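Local coordinates for Bacint_00347 (Bacteroides intestinalis DSM 17393, PDB 5MUM), which is a beta-propeller glycoside hydrolase that probably acts as a rhamnosidase on rhamnose-containing glycans, at residues Q57-Y62 / Q423-L428; G66-G71 / T85-N90; N96-M101 / L108-D113; F382-W387 / L404-T409. One frame throughout, in Å; residues are numbered along the deposited sequence.

Contact 1. Residues Q57-Y62 / Q423-L428; sequences QYISYY and QPVYVL
Ile59 and Tyr61 pack against Val425 and Val427 in a buried, largely apolar contact between two neighbouring sheets, the one built round strand 56-62 and the one that holds both chain ends. The two strand segments run nearly antiparallel, 154° between their directions, with axes 9.7 Å apart, and no hydrogen bond crosses. Ile59 is drawn out to full length, CG1 lying anti to N (chi1 -163°), which carries CD1 tip to tip onto Val425 CG1 at 3.8 Å. The same methyl slides past Val427 CG2 at 4.2 Å. Val425 divides its branches: while CG1 takes the isoleucine, CG2 sits over one face of the Tyr61 ring, 4.1 Å from its centroid, a CH-pi contact offset toward CD2. In a beta-propeller such apolar layers lie between successive blades. Here one of the two sheets combines strand 27-34, from the start of the chain, with 403-407 and 423-429 from its end, consistent with the Velcro closure of many propellers, in which strands from the two ends of the chain share a blade. Phe405 of that sheet also reaches Ile59, Tyr61 and Val425, and Val31 touches Tyr61. At the end nearest Gln57 the packing turns polar: its OE1 passes 4.0 Å from Val427 CG1 but is hydrogen-bonded to Arg73, whereas NE2 is held by Asp392 and His403.

Contact 2. Residues G66-G71 / T85-N90; sequences GYLVLG and TQYKGN
Tyr67 and Lys88 face each other as an antiparallel non-hydrogen-bonded pair, the lysine chain crossing the tyrosine ring at a slant. Lys88 CG stands over the centre of the ring, 4.3 Å from its centroid and 4° off the normal, a CH-pi contact; further along the extended chain, CE lies 4.1 Å from Tyr67 CE1. Thr85, which is buried, meets Leu68 and Leu70. Its OG1 gives a hydrogen bond of 2.7 Å to Leu68 O, which also accepts from Thr85 N. The hydroxyl stands between N and the carbonyl carbon (chi1 73°), and there it also accepts from Tyr87 N at 3.2 Å, forming an ST turn where the chain rounds a corner at Gln86. Thr85 CG2 meets Leu70 CG at 3.7 Å, the two side chains crossing at about a right angle. A valine here would take away the hydroxyl and probably leave Tyr87 N without its acceptor and the corner less firmly fixed. Beyond the corner, Leu68 N bonds to Tyr87 O and Gly89 N to Gly66 O, both at 2.8 Å. Backbone bonds and one hydroxyl thus hold the edge of the blade through the bend, while the lysine methylenes lie over one face of the partly exposed Tyr67 ring.

Contact 3. Residues N96-M101 / L108-D113; sequences NIISMM and LHLSFD
Met100 and Leu110 pair across an antiparallel beta hairpin, and the methionine can be followed along its length. CB touches Leu110 CD1 at 3.7 Å and lies equally far from His109 O. From there CG takes the cramped site between N and the carbonyl carbon (chi1 83°), SD passes Ser60, and a bend at chi3 (-51°) brings CE to Leu108 CD2 at 3.9 Å, the two side chains lying side by side and pointing the same way. Leu110 CD1 also meets Ile98 CG2 at 3.6 Å, so this one methyl touches two residues of the facing strand. Ile98 CG1 then rests on Phe112 CB. Paired backbone bonds join Ser99 with Ser111 and Met101 with His109, and Asp113 N bonds to Ile97 O at 3.1 Å. The face with Ile98, Met100, Leu110 and Phe112 packs on strands 56-62 and 67-74; the face with Ser99, Met101, His109 and Ser111 turns to strand 146-153, placing the hairpin between two propeller sheets.

Contact 4. Residues F382-W387 / L404-T409; sequences FAVDAW and LFVQHT
The imidazole of His408 has Ala383 O over one face, 3.3 Å above the plane and toward the rim, and the carboxylate of Asp385 at its edge, with OD2 3.0 Å from CE1 and the two planes perpendicular. The indole of Trp387 is met at its edge instead: NE1 donates to Phe405 O at 2.7 Å, nearly straight at 171°, with the oxygen in the ring plane and the donor on a lone pair of the carbonyl. CG anti to N (chi1 173°) swings the indole along strand 404-407, where CZ2 also touches Val406 CG2 at 4.2 Å. A phenylalanine in its place would lack the ring N-H and the outer ring, and would probably leave the turn less firmly tied to Phe405 O and open a gap beside Val406 CG2. Val406 turns its other methyl, CG1, to Val384 CG1, the side chains crossing at about a right angle. Residues Val384 to Trp387 form a type II' beta turn, closed by Trp387 N on Val384 O. The turn is tied to the end of the segment opposite by Ala386 N to Thr409 O at 2.8 Å, seconded by a weak bond from Thr409 N to Val384 O. This loop, between strand 375-378 and helix 393-399, thereby fastens onto strand 403-407, an outer strand of the closing sheet; Trp387 and Leu404 both touch Ile351 of strand 347-352 in the neighbouring blade.

In the fold
Contacts 1, 2 and 3 meet round strand 56-62. Contact 1 shares a sheet with contact 2, where Tyr61 O and Val69 N lie 2.7 Å apart; it reaches contact 3 through Tyr62 OH, 2.7 Å from Asn96 O. Contacts 2 and 3, with centres 10 Å apart, join where Asn90 N meets Asp113 OD1 at 2.7 Å. On its other side contact 1 shares the closing sheet with contact 4, Tyr426 N lying 2.7 Å from Val406 O. Contact 4 touches neither contact 2 nor contact 3: its centre is about 20 Å from each of theirs, and the nearest atoms are about 8 Å apart. An ethanediol, probably from the crystallisation liquor, lies about 3 Å from the Phe405 side chain.

Contact 1. Residues Q57-Y62 / Q423-L428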
loop_
_atom_site.group_PDB
_atom_site.type_symbol
_atom_site.label_atom_id
_atom_site.label_comp_id
_atom_site.label_asym_id
_atom_site.label_seq_id
_atom_site.Cartn_x
_atom_site.Cartn_y
_atom_site.Cartn_z
ATOM N N GLN A 57 12.149 14.225 3.383
ATOM C CA GLN A 57 11.272 13.284 2.705
ATOM C C GLN A 57 12.073 12.571 1.644
ATOM O O GLN A 57 12.884 13.196 0.960
ATOM C CB GLN A 57 10.086 14.030 2.135
ATOM C CG GLN A 57 9.104 13.151 1.359
ATOM C CD GLN A 57 7.971 13.989 0.886
ATOM O OE1 GLN A 57 8.175 14.871 0.025
ATOM N NE2 GLN A 57 6.754 13.729 1.411
ATOM N N TYR A 58 11.825 11.277 1.502
ATOM C CA TYR A 58 12.577 10.381 0.626
ATOM C C TYR A 58 11.593 9.796 -0.367
ATOM O O TYR A 58 10.426 9.572 -0.046
ATOM C CB TYR A 58 13.213 9.263 1.449
ATOM C CG TYR A 58 14.343 9.783 2.305
ATOM C CD1 TYR A 58 14.099 10.487 3.473
ATOM C CD2 TYR A 58 15.645 9.637 1.880
ATOM C CE1 TYR A 58 15.142 11.014 4.214
ATOM C CE2 TYR A 58 16.684 10.170 2.598
ATOM C CZ TYR A 58 16.425 10.870 3.737
ATOM O OH TYR A 58 17.507 11.355 4.396
ATOM N N ILE A 59 12.076 9.595 -1.577
ATOM C CA ILE A 59 11.258 9.080 -2.661
ATOM C C ILE A 59 12.046 8.038 -3.410
ATOM O O ILE A 59 13.265 8.047 -3.415
ATOM C CB ILE A 59 10.817 10.214 -3.583
ATOM C CG1 ILE A 59 9.637 9.771 -4.449
ATOM C CG2 ILE A 59 11.971 10.751 -4.413
ATOM C CD1 ILE A 59 9.072 10.876 -5.303
ATOM N N SER A 60 11.336 7.141 -4.074
ATOM C CA SER A 60 11.967 6.202 -4.941
ATOM C C SER A 60 11.066 5.927 -6.135
ATOM O O SER A 60 9.840 5.949 -6.027
ATOM C CB SER A 60 12.307 4.903 -4.190
ATOM O OG SER A 60 11.098 4.292 -3.654
ATOM N N TYR A 61 11.691 5.674 -7.266
ATOM C CA TYR A 61 10.957 5.348 -8.493
ATOM C C TYR A 61 11.949 4.835 -9.522
ATOM O O TYR A 61 13.168 4.981 -9.366
ATOM C CB TYR A 61 10.216 6.577 -9.033
ATOM C CG TYR A 61 11.098 7.747 -9.349
ATOM C CD1 TYR A 61 11.437 8.669 -8.370
ATOM C CD2 TYR A 61 11.587 7.948 -10.639
ATOM C CE1 TYR A 61 12.258 9.753 -8.672
ATOM C CE2 TYR A 61 12.403 9.022 -10.934
ATOM C CZ TYR A 61 12.732 9.923 -9.937
ATOM O OH TYR A 61 13.553 11.009 -10.245
ATOM N N TYR A 62 11.424 4.216 -10.569
ATOM C CA TYR A 62 12.240 3.851 -11.708
ATOM C C TYR A 62 12.255 4.978 -12.711
ATOM O O TYR A 62 11.212 5.533 -13.019
ATOM C CB TYR A 62 11.696 2.644 -12.380
ATOM C CG TYR A 62 11.743 1.400 -11.556
ATOM C CD1 TYR A 62 12.953 0.775 -11.278
ATOM C CD2 TYR A 62 10.567 0.777 -11.157
ATOM C CE1 TYR A 62 12.981 -0.415 -10.590
ATOM C CE2 TYR A 62 10.592 -0.400 -10.466
ATOM C CZ TYR A 62 11.781 -0.997 -10.175
ATOM O OH TYR A 62 11.792 -2.179 -9.472
ATOM N N GLN A 423 7.565 10.417 -17.864
ATOM C CA GLN A 423 6.746 11.510 -17.430
ATOM C C GLN A 423 7.262 11.945 -16.089
ATOM O O GLN A 423 7.770 11.124 -15.320
ATOM C CB GLN A 423 5.268 11.133 -17.347
ATOM C CG GLN A 423 4.642 10.748 -18.665
ATOM C CD GLN A 423 4.640 11.905 -19.672
ATOM O OE1 GLN A 423 4.236 13.000 -19.323
ATOM N NE2 GLN A 423 5.085 11.654 -20.898
ATOM N N PRO A 424 7.155 13.245 -15.804
ATOM C CA PRO A 424 7.614 13.730 -14.522
ATOM C C PRO A 424 6.909 13.055 -13.337
ATOM O O PRO A 424 5.671 12.912 -13.332
ATOM C CB PRO A 424 7.234 15.199 -14.540
ATOM C CG PRO A 424 7.018 15.567 -15.975
ATOM C CD PRO A 424 6.722 14.328 -16.719
ATOM N N VAL A 425 7.710 12.669 -12.354
ATOM C CA VAL A 425 7.234 12.306 -11.025
ATOM C C VAL A 425 7.041 13.569 -10.210
ATOM O O VAL A 425 7.903 14.452 -10.192
ATOM C CB VAL A 425 8.240 11.358 -10.340
ATOM C CG1 VAL A 425 7.877 11.077 -8.884
ATOM C CG2 VAL A 425 8.333 10.067 -11.126
ATOM N N TYR A 426 5.905 13.667 -9.532
ATOM C CA TYR A 426 5.631 14.767 -8.627
ATOM C C TYR A 426 5.329 14.254 -7.252
ATOM O O TYR A 426 4.843 13.131 -7.097
ATOM C CB TYR A 426 4.403 15.542 -9.075
ATOM C CG TYR A 426 4.476 16.148 -10.441
ATOM C CD1 TYR A 426 5.068 17.398 -10.642
ATOM C CD2 TYR A 426 3.925 15.487 -11.542
ATOM C CE1 TYR A 426 5.113 17.977 -11.907
ATOM C CE2 TYR A 426 3.978 16.044 -12.798
ATOM C CZ TYR A 426 4.574 17.280 -12.974
ATOM O OH TYR A 426 4.594 17.801 -14.226
ATOM N N VAL A 427 5.583 15.080 -6.253
ATOM C CA VAL A 427 4.908 14.939 -4.983
ATOM C C VAL A 427 3.813 15.977 -5.001
ATOM O O VAL A 427 4.085 17.159 -5.191
ATOM C CB VAL A 427 5.828 15.155 -3.782
ATOM C CG1 VAL A 427 5.031 15.093 -2.480
ATOM C CG2 VAL A 427 6.925 14.109 -3.816
ATOM N N LEU A 428 2.578 15.526 -4.817
ATOM C CA LEU A 428 1.418 16.397 -4.739
ATOM C C LEU A 428 1.148 16.591 -3.247
ATOM O O LEU A 428 0.825 15.637 -2.535
ATOM C CB LEU A 428 0.224 15.781 -5.472
ATOM C CG LEU A 428 -0.948 16.735 -5.815
ATOM C CD1 LEU A 428 -1.968 16.011 -6.665
ATOM C CD2 LEU A 428 -1.639 17.262 -4.598
#

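Contact 2. Residues G66-G71 / T85-N90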
loop_
_atom_site.group_PDB
_atom_site.type_symbol
_atom_site.label_atom_id
_atom_site.label_comp_id
_atom_site.label_asym_id
_atom_site.label_seq_id
_atom_site.Cartn_x
_atom_site.Cartn_y
_atom_site.Cartn_z
ATOM N N GLY A 66 14.736 2.562 -16.514
ATOM C CA GLY A 66 14.475 1.408 -15.674
ATOM C C GLY A 66 15.347 1.340 -14.467
ATOM O O GLY A 66 15.307 0.337 -13.773
ATOM N N TYR A 67 16.174 2.376 -14.214
ATOM C CA TYR A 67 16.995 2.398 -13.008
ATOM C C TYR A 67 16.198 2.879 -11.835
ATOM O O TYR A 67 15.443 3.832 -11.951
ATOM C CB TYR A 67 18.245 3.288 -13.127
ATOM C CG TYR A 67 19.246 2.695 -14.032
ATOM C CD1 TYR A 67 19.133 2.857 -15.395
ATOM C CD2 TYR A 67 20.298 1.912 -13.530
ATOM C CE1 TYR A 67 20.036 2.261 -16.265
ATOM C CE2 TYR A 67 21.219 1.318 -14.384
ATOM C CZ TYR A 67 21.083 1.505 -15.756
ATOM O OH TYR A 67 21.979 0.936 -16.634
ATOM N N LEU A 68 16.466 2.236 -10.704
ATOM C CA LEU A 68 15.982 2.679 -9.411
ATOM C C LEU A 68 16.675 3.962 -9.049
ATOM O O LEU A 68 17.914 3.976 -8.907
ATOM C CB LEU A 68 16.272 1.619 -8.356
ATOM C CG LEU A 68 16.102 1.996 -6.878
ATOM C CD1 LEU A 68 14.674 2.364 -6.646
ATOM C CD2 LEU A 68 16.494 0.803 -6.039
ATOM N N VAL A 69 15.875 5.014 -8.901
ATOM C CA VAL A 69 16.314 6.311 -8.452
ATOM C C VAL A 69 15.832 6.529 -7.030
ATOM O O VAL A 69 14.678 6.170 -6.690
ATOM C CB VAL A 69 15.744 7.434 -9.354
ATOM C CG1 VAL A 69 16.097 8.824 -8.823
ATOM C CG2 VAL A 69 16.244 7.248 -10.775
ATOM N N LEU A 70 16.710 7.113 -6.215
ATOM C CA LEU A 70 16.383 7.564 -4.857
ATOM C C LEU A 70 16.485 9.060 -4.815
ATOM O O LEU A 70 17.382 9.645 -5.434
ATOM C CB LEU A 70 17.353 7.042 -3.832
ATOM C CG LEU A 70 17.506 5.539 -3.753
ATOM C CD1 LEU A 70 18.604 5.161 -2.801
ATOM C CD2 LEU A 70 16.152 4.954 -3.360
ATOM N N GLY A 71 15.566 9.681 -4.105
ATOM C CA GLY A 71 15.607 11.100 -3.895
ATOM C C GLY A 71 15.334 11.489 -2.482
ATOM O O GLY A 71 14.722 10.757 -1.728
ATOM N N THR A 85 20.622 4.751 -8.748
ATOM C CA THR A 85 21.375 3.677 -8.115
ATOM C C THR A 85 21.985 2.737 -9.170
ATOM O O THR A 85 21.808 2.920 -10.356
ATOM C CB THR A 85 20.500 2.873 -7.142
ATOM O OG1 THR A 85 19.584 2.061 -7.880
ATOM C CG2 THR A 85 19.761 3.802 -6.171
ATOM N N GLN A 86 22.663 1.708 -8.686
ATOM C CA GLN A 86 23.215 0.662 -9.524
ATOM C C GLN A 86 22.164 -0.319 -10.056
ATOM O O GLN A 86 22.483 -1.127 -10.913
ATOM C CB GLN A 86 24.333 -0.084 -8.792
ATOM C CG GLN A 86 23.934 -0.865 -7.545
ATOM C CD GLN A 86 23.973 -0.058 -6.261
ATOM O OE1 GLN A 86 23.430 1.060 -6.184
ATOM N NE2 GLN A 86 24.538 -0.663 -5.212
ATOM N N TYR A 87 20.928 -0.263 -9.552
ATOM C CA TYR A 87 19.950 -1.294 -9.854
ATOM C C TYR A 87 18.948 -0.879 -10.907
ATOM O O TYR A 87 18.436 0.221 -10.884
ATOM C CB TYR A 87 19.215 -1.654 -8.579
ATOM C CG TYR A 87 20.130 -2.143 -7.522
ATOM C CD1 TYR A 87 20.791 -3.345 -7.667
ATOM C CD2 TYR A 87 20.352 -1.404 -6.368
ATOM C CE1 TYR A 87 21.673 -3.794 -6.697
ATOM C CE2 TYR A 87 21.196 -1.857 -5.372
ATOM C CZ TYR A 87 21.859 -3.032 -5.534
ATOM O OH TYR A 87 22.687 -3.492 -4.540
ATOM N N LYS A 88 18.643 -1.804 -11.802
ATOM C CA LYS A 88 17.630 -1.648 -12.823
ATOM C C LYS A 88 16.503 -2.615 -12.471
ATOM O O LYS A 88 16.769 -3.644 -11.855
ATOM C CB LYS A 88 18.250 -2.028 -14.155
ATOM C CG LYS A 88 17.690 -1.342 -15.371
ATOM C CD LYS A 88 18.484 -1.821 -16.566
ATOM C CE LYS A 88 18.124 -1.053 -17.809
ATOM N NZ LYS A 88 18.827 -1.698 -18.940
ATOM N N GLY A 89 15.257 -2.270 -12.767
ATOM C CA GLY A 89 14.161 -3.170 -12.485
ATOM C C GLY A 89 13.515 -3.585 -13.799
ATOM O O GLY A 89 13.661 -2.884 -14.800
ATOM N N ASN A 90 12.759 -4.682 -13.763
ATOM C CA ASN A 90 11.954 -5.125 -14.879
ATOM C C ASN A 90 10.683 -4.257 -14.948
ATOM O O ASN A 90 9.568 -4.697 -14.646
ATOM C CB ASN A 90 11.616 -6.628 -14.778
ATOM C CG ASN A 90 10.823 -7.120 -15.980
ATOM O OD1 ASN A 90 9.967 -8.000 -15.862
ATOM N ND2 ASN A 90 11.017 -6.469 -17.104
#

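Contact 3. Residues N96-M101 / L108-D113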
loop_
_atom_site.group_PDB
_atom_site.type_symbol
_atom_site.label_atom_id
_atom_site.label_comp_id
_atom_site.label_asym_id
_atom_site.label_seq_id
_atom_site.Cartn_x
_atom_site.Cartn_y
_atom_site.Cartn_z
ATOM N N ASN A 96 6.517 -5.148 -10.446
ATOM C CA ASN A 96 7.917 -5.165 -10.016
ATOM C C ASN A 96 8.310 -3.867 -9.332
ATOM O O ASN A 96 9.345 -3.260 -9.623
ATOM C CB ASN A 96 8.831 -5.451 -11.224
ATOM C CG ASN A 96 8.873 -6.894 -11.573
ATOM O OD1 ASN A 96 9.940 -7.535 -11.550
ATOM N ND2 ASN A 96 7.738 -7.438 -11.872
ATOM N N ILE A 97 7.458 -3.470 -8.398
ATOM C CA ILE A 97 7.528 -2.193 -7.743
ATOM C C ILE A 97 8.729 -2.081 -6.801
ATOM O O ILE A 97 9.367 -3.061 -6.476
ATOM C CB ILE A 97 6.204 -1.902 -6.955
ATOM C CG1 ILE A 97 5.958 -2.946 -5.847
ATOM C CG2 ILE A 97 5.015 -1.887 -7.896
ATOM C CD1 ILE A 97 6.458 -2.557 -4.484
ATOM N N ILE A 98 8.976 -0.853 -6.379
ATOM C CA ILE A 98 9.901 -0.528 -5.316
ATOM C C ILE A 98 9.116 -0.117 -4.065
ATOM O O ILE A 98 8.246 0.745 -4.148
ATOM C CB ILE A 98 10.764 0.674 -5.711
ATOM C CG1 ILE A 98 11.517 0.403 -7.022
ATOM C CG2 ILE A 98 11.667 1.088 -4.551
ATOM C CD1 ILE A 98 11.652 1.674 -7.844
ATOM N N SER A 99 9.483 -0.709 -2.932
ATOM C CA SER A 99 9.090 -0.257 -1.606
ATOM C C SER A 99 10.321 0.157 -0.786
ATOM O O SER A 99 11.350 -0.508 -0.793
ATOM C CB SER A 99 8.307 -1.337 -0.869
ATOM O OG SER A 99 6.983 -1.425 -1.409
ATOM N N MET A 100 10.185 1.285 -0.106
ATOM C CA MET A 100 11.227 1.843 0.724
ATOM C C MET A 100 10.665 2.248 2.068
ATOM O O MET A 100 9.459 2.511 2.243
ATOM C CB MET A 100 11.862 3.062 0.055
ATOM C CG MET A 100 11.104 4.350 0.251
ATOM S SD MET A 100 11.633 5.764 -0.713
ATOM C CE MET A 100 13.356 5.770 -0.369
ATOM N N MET A 101 11.585 2.300 3.017
ATOM C CA MET A 101 11.282 2.800 4.335
ATOM C C MET A 101 12.594 3.196 4.991
ATOM O O MET A 101 13.689 2.701 4.611
ATOM C CB MET A 101 10.557 1.710 5.141
ATOM C CG MET A 101 10.061 2.103 6.518
ATOM S SD MET A 101 8.971 3.504 6.464
ATOM C CE MET A 101 7.662 2.919 5.387
ATOM N N LEU A 108 17.994 3.844 4.977
ATOM C CA LEU A 108 16.990 3.461 3.980
ATOM C C LEU A 108 17.039 1.956 3.767
ATOM O O LEU A 108 18.127 1.366 3.672
ATOM C CB LEU A 108 17.252 4.131 2.633
ATOM C CG LEU A 108 16.973 5.626 2.507
ATOM C CD1 LEU A 108 17.968 6.447 3.324
ATOM C CD2 LEU A 108 17.018 6.024 1.048
ATOM N N HIS A 109 15.858 1.366 3.652
ATOM C CA HIS A 109 15.694 -0.030 3.330
ATOM C C HIS A 109 14.879 -0.044 2.058
ATOM O O HIS A 109 13.837 0.593 1.982
ATOM C CB HIS A 109 14.914 -0.716 4.436
ATOM C CG HIS A 109 15.695 -0.896 5.686
ATOM N ND1 HIS A 109 16.045 0.156 6.510
ATOM C CD2 HIS A 109 16.165 -2.012 6.280
ATOM C CE1 HIS A 109 16.738 -0.315 7.536
ATOM N NE2 HIS A 109 16.817 -1.625 7.433
ATOM N N LEU A 110 15.341 -0.795 1.092
ATOM C CA LEU A 110 14.760 -0.799 -0.251
ATOM C C LEU A 110 14.539 -2.219 -0.636
ATOM O O LEU A 110 15.419 -3.038 -0.429
ATOM C CB LEU A 110 15.744 -0.218 -1.265
ATOM C CG LEU A 110 15.678 1.251 -1.620
ATOM C CD1 LEU A 110 14.356 1.560 -2.268
ATOM C CD2 LEU A 110 15.958 2.133 -0.395
ATOM N N SER A 111 13.385 -2.498 -1.222
ATOM C CA SER A 111 13.116 -3.788 -1.768
ATOM C C SER A 111 12.350 -3.603 -3.067
ATOM O O SER A 111 11.449 -2.767 -3.176
ATOM C CB SER A 111 12.341 -4.642 -0.784
ATOM O OG SER A 111 12.326 -5.988 -1.198
ATOM N N PHE A 112 12.755 -4.325 -4.086
ATOM C CA PHE A 112 12.298 -3.954 -5.414
ATOM C C PHE A 112 12.373 -5.085 -6.403
ATOM O O PHE A 112 13.083 -6.073 -6.208
ATOM C CB PHE A 112 13.129 -2.773 -5.934
ATOM C CG PHE A 112 14.603 -2.979 -5.789
ATOM C CD1 PHE A 112 15.247 -2.655 -4.611
ATOM C CD2 PHE A 112 15.339 -3.569 -6.810
ATOM C CE1 PHE A 112 16.606 -2.910 -4.455
ATOM C CE2 PHE A 112 16.693 -3.806 -6.667
ATOM C CZ PHE A 112 17.335 -3.458 -5.482
ATOM N N ASP A 113 11.612 -4.908 -7.463
ATOM C CA ASP A 113 11.780 -5.652 -8.711
ATOM C C ASP A 113 11.454 -7.154 -8.586
ATOM O O ASP A 113 12.245 -8.012 -9.028
ATOM C CB ASP A 113 13.194 -5.433 -9.293
ATOM C CG ASP A 113 13.338 -6.001 -10.699
ATOM O OD1 ASP A 113 12.316 -6.061 -11.437
ATOM O OD2 ASP A 113 14.467 -6.386 -11.057
#

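Contact 4. Residues F382-W387 / L404-T409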
loop_
_atom_site.group_PDB
_atom_site.type_symbol
_atom_site.label_atom_id
_atom_site.label_comp_id
_atom_site.label_asym_id
_atom_site.label_seq_id
_atom_site.Cartn_x
_atom_site.Cartn_y
_atom_site.Cartn_z
ATOM N N PHE A 382 -4.991 17.354 -14.923
ATOM C CA PHE A 382 -4.537 16.525 -16.023
ATOM C C PHE A 382 -4.719 15.061 -15.650
ATOM O O PHE A 382 -4.730 14.705 -14.467
ATOM C CB PHE A 382 -3.064 16.803 -16.377
ATOM C CG PHE A 382 -2.099 16.603 -15.238
ATOM C CD1 PHE A 382 -1.896 17.613 -14.297
ATOM C CD2 PHE A 382 -1.371 15.428 -15.120
ATOM C CE1 PHE A 382 -1.009 17.448 -13.236
ATOM C CE2 PHE A 382 -0.468 15.259 -14.073
ATOM C CZ PHE A 382 -0.294 16.267 -13.129
ATOM N N ALA A 383 -4.869 14.236 -16.677
ATOM C CA ALA A 383 -5.007 12.816 -16.530
ATOM C C ALA A 383 -3.685 12.169 -16.121
ATOM O O ALA A 383 -2.612 12.527 -16.613
ATOM C CB ALA A 383 -5.510 12.200 -17.823
ATOM N N VAL A 384 -3.788 11.221 -15.196
ATOM C CA VAL A 384 -2.682 10.395 -14.807
ATOM C C VAL A 384 -2.894 8.940 -15.173
ATOM O O VAL A 384 -2.061 8.106 -14.867
ATOM C CB VAL A 384 -2.349 10.559 -13.313
ATOM C CG1 VAL A 384 -1.749 11.932 -13.073
ATOM C CG2 VAL A 384 -3.569 10.307 -12.434
ATOM N N ASP A 385 -3.983 8.682 -15.896
ATOM C CA ASP A 385 -4.299 7.400 -16.519
ATOM C C ASP A 385 -4.168 6.188 -15.626
ATOM O O ASP A 385 -5.051 5.977 -14.847
ATOM C CB ASP A 385 -3.568 7.227 -17.842
ATOM C CG ASP A 385 -4.130 8.144 -18.944
ATOM O OD1 ASP A 385 -5.169 8.762 -18.720
ATOM O OD2 ASP A 385 -3.516 8.224 -20.013
ATOM N N ALA A 386 -3.107 5.394 -15.745
ATOM C CA ALA A 386 -2.999 4.131 -14.976
ATOM C C ALA A 386 -2.538 4.306 -13.519
ATOM O O ALA A 386 -2.492 3.315 -12.745
ATOM C CB ALA A 386 -2.088 3.156 -15.693
ATOM N N TRP A 387 -2.216 5.546 -13.154
ATOM C CA TRP A 387 -1.807 5.904 -11.795
ATOM C C TRP A 387 -2.768 5.370 -10.730
ATOM O O TRP A 387 -3.987 5.438 -10.891
ATOM C CB TRP A 387 -1.680 7.409 -11.679
ATOM C CG TRP A 387 -1.418 7.971 -10.287
ATOM C CD1 TRP A 387 -0.227 8.214 -9.726
ATOM C CD2 TRP A 387 -2.405 8.375 -9.321
ATOM N NE1 TRP A 387 -0.380 8.686 -8.457
ATOM C CE2 TRP A 387 -1.708 8.834 -8.192
ATOM C CE3 TRP A 387 -3.803 8.400 -9.307
ATOM C CZ2 TRP A 387 -2.340 9.318 -7.078
ATOM C CZ3 TRP A 387 -4.444 8.859 -8.147
ATOM C CH2 TRP A 387 -3.704 9.310 -7.062
ATOM N N LEU A 404 1.191 12.876 -1.900
ATOM C CA LEU A 404 0.982 11.758 -2.817
ATOM C C LEU A 404 2.088 11.680 -3.828
ATOM O O LEU A 404 2.523 12.705 -4.378
ATOM C CB LEU A 404 -0.319 11.974 -3.609
ATOM C CG LEU A 404 -1.585 12.026 -2.779
ATOM C CD1 LEU A 404 -2.762 12.563 -3.577
ATOM C CD2 LEU A 404 -1.885 10.628 -2.280
ATOM N N PHE A 405 2.465 10.463 -4.151
ATOM C CA PHE A 405 3.279 10.188 -5.308
ATOM C C PHE A 405 2.407 10.242 -6.538
ATOM O O PHE A 405 1.479 9.462 -6.659
ATOM C CB PHE A 405 3.926 8.823 -5.152
ATOM C CG PHE A 405 4.934 8.491 -6.210
ATOM C CD1 PHE A 405 4.550 8.231 -7.523
ATOM C CD2 PHE A 405 6.289 8.426 -5.900
ATOM C CE1 PHE A 405 5.484 7.941 -8.483
ATOM C CE2 PHE A 405 7.231 8.081 -6.861
ATOM C CZ PHE A 405 6.828 7.835 -8.151
ATOM N N VAL A 406 2.714 11.178 -7.451
ATOM C CA VAL A 406 1.895 11.421 -8.618
ATOM C C VAL A 406 2.758 11.383 -9.856
ATOM O O VAL A 406 3.772 12.054 -9.932
ATOM C CB VAL A 406 1.114 12.760 -8.500
ATOM C CG1 VAL A 406 0.388 13.076 -9.775
ATOM C CG2 VAL A 406 0.087 12.676 -7.378
ATOM N N GLN A 407 2.339 10.592 -10.826
ATOM C CA GLN A 407 3.022 10.478 -12.087
ATOM C C GLN A 407 1.997 9.942 -13.072
ATOM O O GLN A 407 1.254 9.006 -12.757
ATOM C CB GLN A 407 4.206 9.505 -12.000
ATOM C CG GLN A 407 5.024 9.434 -13.274
ATOM C CD GLN A 407 5.952 8.255 -13.372
ATOM O OE1 GLN A 407 5.946 7.325 -12.540
ATOM N NE2 GLN A 407 6.797 8.287 -14.381
ATOM N N HIS A 408 1.961 10.531 -14.261
ATOM C CA HIS A 408 1.132 10.034 -15.345
ATOM C C HIS A 408 1.800 8.785 -15.918
ATOM O O HIS A 408 2.919 8.858 -16.402
ATOM C CB HIS A 408 1.017 11.123 -16.409
ATOM C CG HIS A 408 0.144 10.770 -17.568
ATOM N ND1 HIS A 408 -0.433 9.533 -17.730
ATOM C CD2 HIS A 408 -0.234 11.502 -18.632
ATOM C CE1 HIS A 408 -1.146 9.535 -18.840
ATOM N NE2 HIS A 408 -1.038 10.715 -19.407
ATOM N N THR A 409 1.135 7.632 -15.802
ATOM C CA THR A 409 1.626 6.385 -16.323
ATOM C C THR A 409 0.509 5.763 -17.155
ATOM O O THR A 409 -0.666 6.124 -17.017
ATOM C CB THR A 409 2.056 5.418 -15.188
ATOM O OG1 THR A 409 0.932 5.090 -14.384
ATOM C CG2 THR A 409 3.102 6.062 -14.290
#